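Local coordinates for diphosphomevalonate decarboxylase, putative (Trypanosoma brucei, PDB 2HKE), which probably catalyses the ATP-dependent decarboxylation of (R)-5-diphosphomevalonate to isopentenyl diphosphate, a step of the mevalonate pathway leading to isoprenoids and sterols, at residues Leu332-Lys335 with Val336-Ser340; Lys214-Ser218 with Glu219-Glu223; Ala124-Ile127 with Arg128-Ser132. The protein carries 1 engineered substitution. All blocks are in the same frame, centred on the assembly; numbering follows the deposited sequence.

Interaction 1: residues Leu332-Lys335 with Val336-Ser340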
loop_
_atom_site.group_PDB
_atom_site.type_symbol
_atom_site.label_atom_id
_atom_site.label_comp_id
_atom_site.label_asym_id
_atom_site.label_seq_id
_atom_site.Cartn_x
_atom_site.Cartn_y
_atom_site.Cartn_z
ATOM N N LEU A 332 22.272 4.940 -4.157
ATOM C CA LEU A 332 21.935 3.692 -4.753
ATOM C C LEU A 332 21.659 3.904 -6.255
ATOM O O LEU A 332 22.028 3.104 -7.110
ATOM C CB LEU A 332 20.711 3.141 -4.008
ATOM C CG LEU A 332 20.385 1.718 -4.263
ATOM C CD1 LEU A 332 21.616 0.756 -4.102
ATOM C CD2 LEU A 332 19.148 1.334 -3.350
ATOM N N LEU A 333 20.999 4.994 -6.576
ATOM C CA LEU A 333 20.783 5.367 -7.958
ATOM C C LEU A 333 22.110 5.539 -8.732
ATOM O O LEU A 333 22.270 5.118 -9.897
ATOM C CB LEU A 333 19.943 6.647 -8.017
ATOM C CG LEU A 333 19.739 7.153 -9.449
ATOM C CD1 LEU A 333 19.044 6.094 -10.337
ATOM C CD2 LEU A 333 18.974 8.446 -9.428
ATOM N N GLU A 334 23.076 6.172 -8.089
ATOM C CA GLU A 334 24.346 6.353 -8.734
ATOM C C GLU A 334 25.014 5.001 -8.995
ATOM O O GLU A 334 25.649 4.812 -10.015
ATOM C CB GLU A 334 25.245 7.251 -7.916
ATOM C CG GLU A 334 26.504 7.637 -8.739
ATOM C CD GLU A 334 26.153 8.132 -10.162
ATOM O OE1 GLU A 334 25.412 9.146 -10.266
ATOM O OE2 GLU A 334 26.585 7.475 -11.141
ATOM N N LYS A 335 24.818 4.045 -8.089
ATOM C CA LYS A 335 25.329 2.697 -8.306
ATOM C C LYS A 335 24.654 1.991 -9.495
ATOM O O LYS A 335 25.298 1.270 -10.214
ATOM C CB LYS A 335 25.212 1.863 -7.050
ATOM C CG LYS A 335 26.247 2.231 -6.016
ATOM C CD LYS A 335 26.127 1.347 -4.787
ATOM C CE LYS A 335 27.493 0.909 -4.253
ATOM N NZ LYS A 335 27.410 0.483 -2.780
ATOM N N VAL A 336 23.359 2.185 -9.691
ATOM C CA VAL A 336 22.685 1.628 -10.870
ATOM C C VAL A 336 23.375 2.109 -12.155
ATOM O O VAL A 336 23.603 1.358 -13.092
ATOM C CB VAL A 336 21.172 2.041 -10.921
ATOM C CG1 VAL A 336 20.575 1.612 -12.250
ATOM C CG2 VAL A 336 20.397 1.402 -9.769
ATOM N N LYS A 337 23.755 3.378 -12.166
ATOM C CA LYS A 337 24.295 3.989 -13.375
ATOM C C LYS A 337 25.632 3.434 -13.809
ATOM O O LYS A 337 25.989 3.579 -14.953
ATOM C CB LYS A 337 24.386 5.508 -13.197
ATOM C CG LYS A 337 23.016 6.120 -13.033
ATOM C CD LYS A 337 23.006 7.651 -13.178
ATOM C CE LYS A 337 21.639 8.173 -12.923
ATOM N NZ LYS A 337 21.638 9.638 -12.907
ATOM N N VAL A 338 26.396 2.837 -12.901
ATOM C CA VAL A 338 27.699 2.314 -13.277
ATOM C C VAL A 338 27.719 0.800 -13.493
ATOM O O VAL A 338 28.769 0.244 -13.824
ATOM C CB VAL A 338 28.770 2.725 -12.260
ATOM C CG1 VAL A 338 28.738 4.255 -12.071
ATOM C CG2 VAL A 338 28.611 1.979 -10.931
ATOM N N VAL A 339 26.582 0.112 -13.300
ATOM C CA VAL A 339 26.567 -1.332 -13.509
ATOM C C VAL A 339 26.925 -1.679 -14.945
ATOM O O VAL A 339 26.392 -1.085 -15.884
ATOM C CB VAL A 339 25.179 -1.952 -13.183
ATOM C CG1 VAL A 339 25.093 -3.466 -13.572
ATOM C CG2 VAL A 339 24.891 -1.765 -11.734
ATOM N N SER A 340 27.805 -2.671 -15.097
ATOM C CA SER A 340 28.052 -3.286 -16.361
ATOM C C SER A 340 27.317 -4.627 -16.356
ATOM O O SER A 340 27.781 -5.583 -15.782
ATOM C CB SER A 340 29.544 -3.510 -16.576
ATOM O OG SER A 340 29.748 -3.911 -17.909
#
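L332, L333, E334 and K335 meet V336, K337 and V338 across the last turns of helix 330-338. This helix is the helix of a beta-alpha-beta unit, between strands 325-327 and 358-363 of the C-terminal domain.

The backbone bonds come first. V336 N donates to L332 O at 3.0 Å, and K337 N donates to L333 O at 3.2 Å. Both are ordinary i to i+4 helix bonds. V338 N then turns to K335 O, three residues back, at 3.3 Å. Here the donor stands above the carbonyl plane, 67° out of it. The spacing of the bonds thus shortens as the helix runs out. V339 N follows the same pattern and bonds to V336 O.

The apolar contacts face strand 325-327 and helix 307-317. V336 is buried, and its side chain touches V311 of helix 307-317 and F327 of strand 325-327. L333 packs on F325 and F327 of that strand. Its CG also meets CE of K337 at 4.1 Å, so an aliphatic part of the lysine adds to the leucine's surroundings. The K337 chain is extended beyond CG and makes a cation-pi contact with F322.

On the exposed side E334 lies near K337. E334 has CG anti to its N (chi1 -170°) and then bends at chi2 (49°). This brings the carboxylate forward to K337 and V338, and the side chain crosses K337 at about a right angle. E334 OE1 and K337 NZ remain 4.6 Å apart. Any attraction between the two charges is therefore probably through space, without direct contact. E334 OE2 instead lies against carbon, 3.6 Å from K337 CB and 4.0 Å from V338 CG1.

Interaction 2: residues Lys214-Ser218 with Glu219-Glu223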
loop_
_atom_site.group_PDB
_atom_site.type_symbol
_atom_site.label_atom_id
_atom_site.label_comp_id
_atom_site.label_asym_id
_atom_site.label_seq_id
_atom_site.Cartn_x
_atom_site.Cartn_y
_atom_site.Cartn_z
ATOM N N LYS A 214 -12.237 -20.132 -0.242
ATOM C CA LYS A 214 -12.417 -20.904 0.972
ATOM C C LYS A 214 -11.140 -21.449 1.594
ATOM O O LYS A 214 -10.927 -21.337 2.833
ATOM C CB LYS A 214 -13.379 -22.075 0.688
ATOM C CG LYS A 214 -13.807 -22.880 1.929
ATOM C CD LYS A 214 -14.659 -24.068 1.467
ATOM C CE LYS A 214 -15.015 -24.996 2.582
ATOM N NZ LYS A 214 -16.041 -24.357 3.473
ATOM N N LYS A 215 -10.320 -22.096 0.757
ATOM C CA LYS A 215 -9.078 -22.701 1.182
ATOM C C LYS A 215 -8.077 -21.592 1.511
ATOM O O LYS A 215 -7.302 -21.728 2.442
ATOM C CB LYS A 215 -8.471 -23.603 0.115
ATOM C CG LYS A 215 -7.231 -24.314 0.605
ATOM C CD LYS A 215 -6.775 -25.426 -0.361
ATOM C CE LYS A 215 -5.485 -25.040 -1.076
ATOM N NZ LYS A 215 -5.712 -24.510 -2.399
ATOM N N ARG A 216 -8.138 -20.502 0.767
ATOM C CA ARG A 216 -7.236 -19.340 1.054
ATOM C C ARG A 216 -7.416 -18.827 2.484
ATOM O O ARG A 216 -6.441 -18.628 3.195
ATOM C CB ARG A 216 -7.429 -18.240 0.025
ATOM C CG ARG A 216 -6.661 -16.955 0.376
ATOM C CD ARG A 216 -6.765 -15.899 -0.668
ATOM N NE ARG A 216 -6.083 -14.709 -0.157
ATOM C CZ ARG A 216 -4.774 -14.609 0.049
ATOM N NH1 ARG A 216 -3.926 -15.572 -0.310
ATOM N NH2 ARG A 216 -4.302 -13.478 0.575
ATOM N N ILE A 217 -8.666 -18.614 2.882
ATOM C CA ILE A 217 -9.004 -18.038 4.163
ATOM C C ILE A 217 -8.754 -19.026 5.262
ATOM O O ILE A 217 -8.211 -18.704 6.312
ATOM C CB ILE A 217 -10.484 -17.574 4.156
ATOM C CG1 ILE A 217 -10.615 -16.416 3.154
ATOM C CG2 ILE A 217 -10.989 -17.234 5.575
ATOM C CD1 ILE A 217 -12.025 -16.045 2.738
ATOM N N SER A 218 -9.136 -20.279 5.015
ATOM C CA SER A 218 -9.058 -21.260 6.067
ATOM C C SER A 218 -7.657 -21.789 6.312
ATOM O O SER A 218 -7.263 -21.994 7.455
ATOM C CB SER A 218 -9.966 -22.439 5.704
ATOM O OG SER A 218 -10.013 -23.301 6.809
ATOM N N GLU A 219 -6.912 -22.053 5.248
ATOM C CA GLU A 219 -5.631 -22.726 5.349
ATOM C C GLU A 219 -4.452 -21.846 4.929
ATOM O O GLU A 219 -3.471 -21.797 5.628
ATOM C CB GLU A 219 -5.677 -23.993 4.482
ATOM C CG GLU A 219 -4.369 -24.772 4.397
ATOM C CD GLU A 219 -4.443 -25.998 3.500
ATOM O OE1 GLU A 219 -4.855 -27.082 3.972
ATOM O OE2 GLU A 219 -4.016 -25.857 2.364
ATOM N N THR A 220 -4.544 -21.177 3.796
ATOM C CA THR A 220 -3.334 -20.693 3.127
ATOM C C THR A 220 -2.807 -19.460 3.855
ATOM O O THR A 220 -1.636 -19.353 4.157
ATOM C CB THR A 220 -3.589 -20.360 1.663
ATOM O OG1 THR A 220 -4.173 -21.509 1.002
ATOM C CG2 THR A 220 -2.293 -19.987 0.933
ATOM N N VAL A 221 -3.681 -18.500 4.094
ATOM C CA VAL A 221 -3.170 -17.244 4.740
ATOM C C VAL A 221 -2.596 -17.562 6.103
ATOM O O VAL A 221 -1.491 -17.126 6.408
ATOM C CB VAL A 221 -4.193 -16.133 4.765
ATOM C CG1 VAL A 221 -3.709 -14.939 5.661
ATOM C CG2 VAL A 221 -4.470 -15.655 3.321
ATOM N N PRO A 222 -3.328 -18.301 6.962
ATOM C CA PRO A 222 -2.688 -18.678 8.214
ATOM C C PRO A 222 -1.293 -19.341 8.098
ATOM O O PRO A 222 -0.381 -18.979 8.880
ATOM C CB PRO A 222 -3.722 -19.615 8.852
ATOM C CG PRO A 222 -5.007 -19.129 8.374
ATOM C CD PRO A 222 -4.746 -18.692 6.944
ATOM N N GLU A 223 -1.121 -20.239 7.138
ATOM C CA GLU A 223 0.167 -20.897 6.847
ATOM C C GLU A 223 1.205 -19.808 6.482
ATOM O O GLU A 223 2.316 -19.769 7.040
ATOM C CB GLU A 223 0.111 -21.826 5.628
ATOM C CG GLU A 223 -0.604 -23.192 5.740
ATOM C CD GLU A 223 -0.789 -23.929 4.384
ATOM O OE1 GLU A 223 -0.804 -23.286 3.272
ATOM O OE2 GLU A 223 -0.901 -25.186 4.467
#
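A wider pi-type turn at 216-218 and a proline kink mark this part of helix 213-234, in the C-terminal domain. K215 and R216 meet E219, T220 and V221 across it. The axes of the short segments 214-218 and 219-223 differ in direction by 33°.

K215 O is gripped by two backbone donors. E219 N bonds to it at 2.9 Å, the normal i to i+4 step. T220 N bonds to it at 3.1 Å, one residue further on, and lies in the carbonyl plane. R216 O takes the next wide bond, from V221 N at 2.9 Å. That bond is nearly straight, with an N-H...O angle of 172°. T220 N also makes a weak bond to R216 O. P222 has no N-H to give to the turn before it. Its ring instead places CD 3.5 Å from I217 O, at the kink.

On the exposed side, K215 and E219 lie alongside each other and point the same way. OE2 of E219 approaches the aliphatic chain of K215, with CE at 3.8 Å. The lysine bends at chi3 and chi4, and NZ stays 5.2 Å from OE2. The opposite charges are close enough for a probable weak attraction, but they do not touch.

The buried side carries R216 and V221. The arginine chain runs extended from CG to NE. NH1 forms a salt bridge with E247, and NH2 donates to K18 O, which together hold the guanidinium in place. V221 also packs on I17 and N34, so this side of the helix faces loops of the N-terminal domain. V221 CG2 lies over the centre of one guanidinium face, 3.4 Å from R216 CZ.

Interaction 3: residues Ala124-Ile127 with Arg128-Ser132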
loop_
_atom_site.group_PDB
_atom_site.type_symbol
_atom_site.label_atom_id
_atom_site.label_comp_id
_atom_site.label_asym_id
_atom_site.label_seq_id
_atom_site.Cartn_x
_atom_site.Cartn_y
_atom_site.Cartn_z
ATOM N N ALA A 124 -4.920 10.169 11.366
ATOM C CA ALA A 124 -3.958 10.666 12.356
ATOM C C ALA A 124 -4.169 12.156 12.671
ATOM O O ALA A 124 -4.113 12.539 13.821
ATOM C CB ALA A 124 -2.507 10.434 11.904
ATOM N N ALA A 125 -4.457 12.966 11.646
ATOM C CA ALA A 125 -4.703 14.405 11.831
ATOM C C ALA A 125 -5.968 14.625 12.648
ATOM O O ALA A 125 -5.984 15.461 13.544
ATOM C CB ALA A 125 -4.797 15.130 10.450
ATOM N N LEU A 126 -7.028 13.874 12.359
ATOM C CA LEU A 126 -8.282 14.023 13.048
ATOM C C LEU A 126 -8.172 13.622 14.513
ATOM O O LEU A 126 -8.740 14.274 15.384
ATOM C CB LEU A 126 -9.381 13.203 12.383
ATOM C CG LEU A 126 -9.930 13.771 11.087
ATOM C CD1 LEU A 126 -10.754 12.722 10.333
ATOM C CD2 LEU A 126 -10.723 15.050 11.388
ATOM N N ILE A 127 -7.475 12.531 14.773
ATOM C CA ILE A 127 -7.361 11.988 16.126
ATOM C C ILE A 127 -6.583 13.022 16.975
ATOM O O ILE A 127 -6.954 13.261 18.098
ATOM C CB ILE A 127 -6.665 10.615 16.137
ATOM C CG1 ILE A 127 -7.640 9.514 15.694
ATOM C CG2 ILE A 127 -6.119 10.262 17.527
ATOM C CD1 ILE A 127 -6.929 8.262 15.214
ATOM N N ARG A 128 -5.549 13.618 16.424
ATOM C CA ARG A 128 -4.786 14.621 17.170
ATOM C C ARG A 128 -5.655 15.836 17.449
ATOM O O ARG A 128 -5.784 16.262 18.603
ATOM C CB ARG A 128 -3.504 15.017 16.480
ATOM C CG ARG A 128 -2.661 15.929 17.380
ATOM C CD ARG A 128 -1.288 16.091 16.975
ATOM N NE ARG A 128 -0.465 14.981 17.401
ATOM C CZ ARG A 128 0.846 14.963 17.272
ATOM N NH1 ARG A 128 1.493 15.989 16.722
ATOM N NH2 ARG A 128 1.502 13.901 17.668
ATOM N N ALA A 129 -6.319 16.343 16.418
ATOM C CA ALA A 129 -7.149 17.552 16.541
ATOM C C ALA A 129 -8.274 17.420 17.541
ATOM O O ALA A 129 -8.549 18.364 18.292
ATOM C CB ALA A 129 -7.745 17.944 15.157
ATOM N N PHE A 130 -8.934 16.276 17.557
ATOM C CA PHE A 130 -10.086 16.056 18.413
ATOM C C PHE A 130 -9.737 15.448 19.764
ATOM O O PHE A 130 -10.634 15.179 20.574
ATOM C CB PHE A 130 -11.087 15.153 17.681
ATOM C CG PHE A 130 -11.998 15.888 16.747
ATOM C CD1 PHE A 130 -11.604 16.176 15.439
ATOM C CD2 PHE A 130 -13.237 16.323 17.171
ATOM C CE1 PHE A 130 -12.474 16.859 14.574
ATOM C CE2 PHE A 130 -14.106 17.036 16.309
ATOM C CZ PHE A 130 -13.700 17.310 15.015
ATOM N N LYS A 131 -8.454 15.151 19.965
ATOM C CA LYS A 131 -7.998 14.400 21.120
ATOM C C LYS A 131 -8.829 13.153 21.387
ATOM O O LYS A 131 -9.283 12.879 22.524
ATOM C CB LYS A 131 -7.962 15.316 22.325
ATOM C CG LYS A 131 -7.271 16.617 22.015
ATOM C CD LYS A 131 -7.157 17.487 23.222
ATOM C CE LYS A 131 -6.061 18.530 23.032
ATOM N NZ LYS A 131 -4.723 17.840 23.002
ATOM N N SER A 132 -9.013 12.358 20.329
ATOM C CA SER A 132 -9.789 11.145 20.410
ATOM C C SER A 132 -8.943 10.058 21.017
ATOM O O SER A 132 -7.744 9.989 20.764
ATOM C CB SER A 132 -10.296 10.705 19.004
ATOM O OG SER A 132 -10.783 9.369 18.934
#
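A124, A125 and L126 accept regular i to i+4 bonds from R128, A129 and F130 in the last turns of helix 114-130. R128 N reaches A124 O at 3.2 Å. A129 N reaches A125 O, and F130 N reaches L126 O, both at 3.0 Å. The pattern then changes. K131 takes a positive phi of 47°, and S132 N bonds back to I127 O at 3.2 Å. This donor lies in the carbonyl plane, on a lone pair. K131 N bonds to R128 O.

L126 and F130 lie side by side and point the same way. L126 CD2 meets ring atom CE1 of F130 at 4.1 Å. The ring has its edge toward the backbone of L126, with CD1 3.4 Å from L126 O and that oxygen in the ring plane. F130 CG is set beside its own N (chi1 -84°), which leads the ring back along the preceding turn. Both side chains pack on L85 of helix 76-86.

I127 lies on another side of the helix and touches V136 and L139 of helix 136-143. Its CG2 comes within 3.6 Å of S132 O, where the chain has turned back. S132 OG bonds to T88 OG1 and to T134 N, so the hydroxyl has partners on both residues. A125 and A129 touch V52 of strand 48-55, on the side of the helix that faces the sheet of the N-terminal domain. The positive phi and the bonds back into the last turn make this helix C-terminus a Schellman motif.

All three interactions are local contacts within single helices, and none touches another. Their centres lie 36 to 43 Å apart. Interactions 1 and 2 belong to the C-terminal domain, and interaction 3 to the N-terminal domain. Interaction 3 has the most buried residues, and its side-chain contact is apolar, against a sheet and neighbouring helices. The other two each have an exposed side with a lysine and a glutamate near each other, and a buried side facing the protein. Their inner sides differ: aliphatic side chains in interaction 1, a valine with an arginine bound to E247 of another helix in interaction 2. Interactions 1 and 3 lie where helices run out, whereas interaction 2 lies at an irregular turn within a helix that continues.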